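Beta sliding clamp (Borrelia burgdorferi, PDB 6DJ8) forms a ring-shaped head-to-tail homodimer around DNA and probably tethers DNA polymerases and other proteins to it, conferring processivity. Local coordinates at residues K78-A89 with L127-I137. Sequence-based numbering, arbitrary orientation.
Sequences KVLINASNFYDA and LKEPTFSYEEI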
loop_
_atom_site.group_PDB
_atom_site.type_symbol
_atom_site.label_atom_id
_atom_site.label_comp_id
_atom_site.label_asym_id
_atom_site.label_seq_id
_atom_site.Cartn_x
_atom_site.Cartn_y
_atom_site.Cartn_z
ATOM N N LYS A 78 8.129 31.143 19.229
ATOM C CA LYS A 78 7.378 29.898 19.138
ATOM C C LYS A 78 6.349 30.015 18.022
ATOM O O LYS A 78 5.871 31.110 17.714
ATOM C CB LYS A 78 6.670 29.541 20.458
ATOM C CG LYS A 78 7.588 29.429 21.666
ATOM C CD LYS A 78 6.832 28.846 22.850
ATOM C CE LYS A 78 7.682 28.813 24.104
ATOM N NZ LYS A 78 7.453 27.530 24.845
ATOM N N VAL A 79 6.037 28.872 17.405
ATOM C CA VAL A 79 5.052 28.769 16.330
ATOM C C VAL A 79 4.239 27.493 16.518
ATOM O O VAL A 79 4.805 26.416 16.719
ATOM C CB VAL A 79 5.710 28.763 14.934
ATOM C CG1 VAL A 79 4.681 28.431 13.889
ATOM C CG2 VAL A 79 6.309 30.125 14.634
ATOM N N LEU A 80 2.916 27.616 16.456
ATOM C CA LEU A 80 2.018 26.470 16.416
ATOM C C LEU A 80 1.537 26.286 14.980
ATOM O O LEU A 80 0.941 27.208 14.403
ATOM C CB LEU A 80 0.837 26.687 17.355
ATOM C CG LEU A 80 -0.105 25.516 17.597
ATOM C CD1 LEU A 80 0.621 24.436 18.393
ATOM C CD2 LEU A 80 -1.347 25.999 18.345
ATOM N N ILE A 81 1.805 25.124 14.395
ATOM C CA ILE A 81 1.502 24.909 12.980
ATOM C C ILE A 81 0.993 23.493 12.766
ATOM O O ILE A 81 1.508 22.540 13.353
ATOM C CB ILE A 81 2.726 25.191 12.089
ATOM C CG1 ILE A 81 2.407 24.917 10.608
ATOM C CG2 ILE A 81 3.915 24.351 12.505
ATOM C CD1 ILE A 81 3.513 25.384 9.716
ATOM N N ASN A 82 -0.031 23.366 11.925
ATOM C CA ASN A 82 -0.573 22.070 11.535
ATOM C C ASN A 82 0.535 21.120 11.115
ATOM O O ASN A 82 1.333 21.442 10.233
ATOM C CB ASN A 82 -1.575 22.269 10.401
ATOM C CG ASN A 82 -2.105 20.969 9.870
ATOM O OD1 ASN A 82 -1.647 20.474 8.832
ATOM N ND2 ASN A 82 -3.056 20.384 10.591
ATOM N N ALA A 83 0.591 19.943 11.763
ATOM C CA ALA A 83 1.731 19.050 11.580
ATOM C C ALA A 83 1.811 18.517 10.153
ATOM O O ALA A 83 2.905 18.382 9.600
ATOM C CB ALA A 83 1.649 17.871 12.556
ATOM N N SER A 84 0.666 18.147 9.576
ATOM C CA SER A 84 0.637 17.566 8.236
ATOM C C SER A 84 1.109 18.574 7.181
ATOM O O SER A 84 1.884 18.231 6.277
ATOM C CB SER A 84 -0.784 17.074 7.942
ATOM O OG SER A 84 -0.896 16.527 6.645
ATOM N N ASN A 85 0.667 19.828 7.289
ATOM C CA ASN A 85 1.117 20.841 6.334
ATOM C C ASN A 85 2.607 21.120 6.484
ATOM O O ASN A 85 3.326 21.244 5.487
ATOM C CB ASN A 85 0.322 22.132 6.503
ATOM C CG ASN A 85 -1.114 21.989 6.060
ATOM O OD1 ASN A 85 -1.487 20.986 5.453
ATOM N ND2 ASN A 85 -1.929 22.997 6.355
ATOM N N PHE A 86 3.089 21.221 7.722
ATOM C CA PHE A 86 4.502 21.504 7.936
ATOM C C PHE A 86 5.366 20.385 7.384
ATOM O O PHE A 86 6.397 20.634 6.753
ATOM C CB PHE A 86 4.767 21.692 9.435
ATOM C CG PHE A 86 6.102 22.290 9.743
ATOM C CD1 PHE A 86 6.689 23.196 8.877
ATOM C CD2 PHE A 86 6.784 21.928 10.893
ATOM C CE1 PHE A 86 7.925 23.744 9.158
ATOM C CE2 PHE A 86 8.013 22.481 11.182
ATOM C CZ PHE A 86 8.585 23.392 10.304
ATOM N N TYR A 87 4.964 19.138 7.631
ATOM C CA TYR A 87 5.668 18.001 7.057
ATOM C C TYR A 87 5.669 18.072 5.535
ATOM O O TYR A 87 6.693 17.818 4.889
ATOM C CB TYR A 87 5.013 16.701 7.530
ATOM C CG TYR A 87 5.733 15.451 7.091
ATOM C CD1 TYR A 87 7.054 15.240 7.450
ATOM C CD2 TYR A 87 5.095 14.477 6.323
ATOM C CE1 TYR A 87 7.737 14.094 7.062
ATOM C CE2 TYR A 87 5.773 13.313 5.923
ATOM C CZ TYR A 87 7.094 13.136 6.308
ATOM O OH TYR A 87 7.796 12.015 5.948
ATOM N N ASP A 88 4.521 18.391 4.942
ATOM C CA ASP A 88 4.459 18.492 3.486
ATOM C C ASP A 88 5.416 19.555 2.971
ATOM O O ASP A 88 6.139 19.331 1.988
ATOM C CB ASP A 88 3.029 18.789 3.051
ATOM C CG ASP A 88 2.139 17.566 3.132
ATOM O OD1 ASP A 88 2.674 16.459 3.332
ATOM O OD2 ASP A 88 0.907 17.710 3.012
ATOM N N ALA A 89 5.471 20.705 3.654
ATOM C CA ALA A 89 6.367 21.782 3.245
ATOM C C ALA A 89 7.807 21.302 3.195
ATOM O O ALA A 89 8.526 21.528 2.214
ATOM C CB ALA A 89 6.219 22.971 4.200
ATOM N N LEU A 127 7.540 28.733 -0.203
ATOM C CA LEU A 127 6.350 28.143 0.393
ATOM C C LEU A 127 5.816 29.082 1.462
ATOM O O LEU A 127 6.583 29.744 2.161
ATOM C CB LEU A 127 6.649 26.791 1.041
ATOM C CG LEU A 127 7.546 25.800 0.301
ATOM C CD1 LEU A 127 7.833 24.562 1.177
ATOM C CD2 LEU A 127 6.907 25.375 -1.043
ATOM N N LYS A 128 4.495 29.133 1.597
ATOM C CA LYS A 128 3.857 29.910 2.653
ATOM C C LYS A 128 2.926 28.979 3.406
ATOM O O LYS A 128 1.973 28.453 2.822
ATOM C CB LYS A 128 3.082 31.114 2.098
ATOM C CG LYS A 128 3.953 32.170 1.453
ATOM C CD LYS A 128 3.159 33.452 1.166
ATOM C CE LYS A 128 4.041 34.514 0.522
ATOM N NZ LYS A 128 3.266 35.707 0.022
ATOM N N GLU A 129 3.200 28.788 4.695
ATOM C CA GLU A 129 2.423 27.880 5.538
ATOM C C GLU A 129 1.722 28.674 6.630
ATOM O O GLU A 129 2.392 29.250 7.511
ATOM C CB GLU A 129 3.321 26.811 6.152
ATOM C CG GLU A 129 3.867 25.792 5.145
ATOM C CD GLU A 129 2.788 24.837 4.621
ATOM O OE1 GLU A 129 1.646 24.854 5.145
ATOM O OE2 GLU A 129 3.090 24.050 3.686
ATOM N N PRO A 130 0.400 28.735 6.615
ATOM C CA PRO A 130 -0.310 29.463 7.666
ATOM C C PRO A 130 -0.114 28.796 9.013
ATOM O O PRO A 130 0.079 27.582 9.110
ATOM C CB PRO A 130 -1.780 29.442 7.220
ATOM C CG PRO A 130 -1.850 28.468 6.064
ATOM C CD PRO A 130 -0.472 28.508 5.456
ATOM N N THR A 131 -0.112 29.627 10.048
ATOM C CA THR A 131 0.125 29.202 11.423
ATOM C C THR A 131 -1.030 29.618 12.317
ATOM O O THR A 131 -1.906 30.389 11.924
ATOM C CB THR A 131 1.430 29.796 11.966
ATOM O OG1 THR A 131 1.326 31.231 11.948
ATOM C CG2 THR A 131 2.609 29.360 11.117
ATOM N N PHE A 132 -1.024 29.095 13.540
ATOM C CA PHE A 132 -2.003 29.558 14.505
ATOM C C PHE A 132 -1.575 30.900 15.075
ATOM O O PHE A 132 -0.425 31.324 14.938
ATOM C CB PHE A 132 -2.191 28.522 15.612
ATOM C CG PHE A 132 -2.966 27.327 15.166
ATOM C CD1 PHE A 132 -2.328 26.267 14.544
ATOM C CD2 PHE A 132 -4.345 27.284 15.320
ATOM C CE1 PHE A 132 -3.046 25.173 14.095
ATOM C CE2 PHE A 132 -5.072 26.191 14.878
ATOM C CZ PHE A 132 -4.422 25.134 14.264
ATOM N N SER A 133 -2.539 31.589 15.682
ATOM C CA SER A 133 -2.276 32.834 16.385
ATOM C C SER A 133 -1.484 32.554 17.657
ATOM O O SER A 133 -1.467 31.432 18.172
ATOM C CB SER A 133 -3.583 33.559 16.717
ATOM N N TYR A 134 -0.786 33.588 18.140
ATOM C CA TYR A 134 -0.024 33.447 19.378
ATOM C C TYR A 134 -0.914 33.079 20.563
ATOM O O TYR A 134 -0.466 32.371 21.474
ATOM C CB TYR A 134 0.736 34.741 19.673
ATOM N N GLU A 135 -2.176 33.525 20.563
ATOM C CA GLU A 135 -3.086 33.190 21.657
ATOM C C GLU A 135 -3.404 31.700 21.715
ATOM O O GLU A 135 -3.761 31.196 22.785
ATOM C CB GLU A 135 -4.389 33.993 21.551
ATOM C CG GLU A 135 -4.225 35.511 21.660
ATOM C CD GLU A 135 -3.597 36.130 20.428
ATOM O OE1 GLU A 135 -4.013 35.771 19.306
ATOM O OE2 GLU A 135 -2.678 36.963 20.581
ATOM N N GLU A 136 -3.256 30.976 20.606
ATOM C CA GLU A 136 -3.542 29.551 20.631
ATOM C C GLU A 136 -2.422 28.742 21.269
ATOM O O GLU A 136 -2.653 27.592 21.656
ATOM C CB GLU A 136 -3.812 29.037 19.213
ATOM C CG GLU A 136 -5.159 29.454 18.611
ATOM C CD GLU A 136 -6.362 28.824 19.318
ATOM O OE1 GLU A 136 -6.182 27.900 20.147
ATOM O OE2 GLU A 136 -7.503 29.245 19.023
ATOM N N ILE A 137 -1.221 29.310 21.397
ATOM C CA ILE A 137 -0.109 28.546 21.955
ATOM C C ILE A 137 -0.373 28.225 23.418
ATOM O O ILE A 137 -0.087 27.116 23.887
ATOM C CB ILE A 137 1.226 29.289 21.761
ATOM C CG1 ILE A 137 1.574 29.365 20.271
ATOM C CG2 ILE A 137 2.343 28.570 22.501
ATOM C CD1 ILE A 137 2.907 30.012 19.982
HETATM O O HOH W 1 -1.224 25.812 10.835
HETATM O O HOH W 2 -0.348 25.106 7.441
#
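Pro130 O is gripped by two waters that tie it to 78-89: one donates to it over 2.8 Å and accepts from Asn82 N, while the other donates to it and to Glu129 OE1 and accepts from Asn85 ND2. The direct backbone link follows two residues later, where Phe132 N donates to Leu80 O over 2.9 Å in a nearly straight bond (174° at the hydrogen). The same oxygen lies in the plane of the Phe132 ring, at its edge, 3.4 Å from CD1. With CG swung anti to the backbone N (chi1 -172°), Leu80 lays CD2 against Phe132 CG at 3.8 Å, while Leu80 CB meets Ile137 CG1. Strands 77-82 and 126-130 are, within this chain, edge strands of two antiparallel sheets in the N-terminal domain; Leu127 and Lys128 extend the latter's sheet by antiparallel pairing with the second subunit. Asn82 N-caps helix 83-92 through OD1, 2.9 Å from Asn85 N. Facing the helix, Glu129 bends at chi2 (-71°), bringing OE2 to 3.3 Å from Ala89 CB and OE1 equally close to Asn85 CB. Neither contact is a hydrogen bond; besides the water at OE1, the carboxylate bonds the second subunit, OE1 in a salt bridge with NE of its Arg324, OE2 in a hydrogen bond with OH of its Tyr297. Farther along, Val79 CG1 meets Thr131 CG2 at 3.6 Å, their side chains crossing at about a right angle, and both touch Leu110.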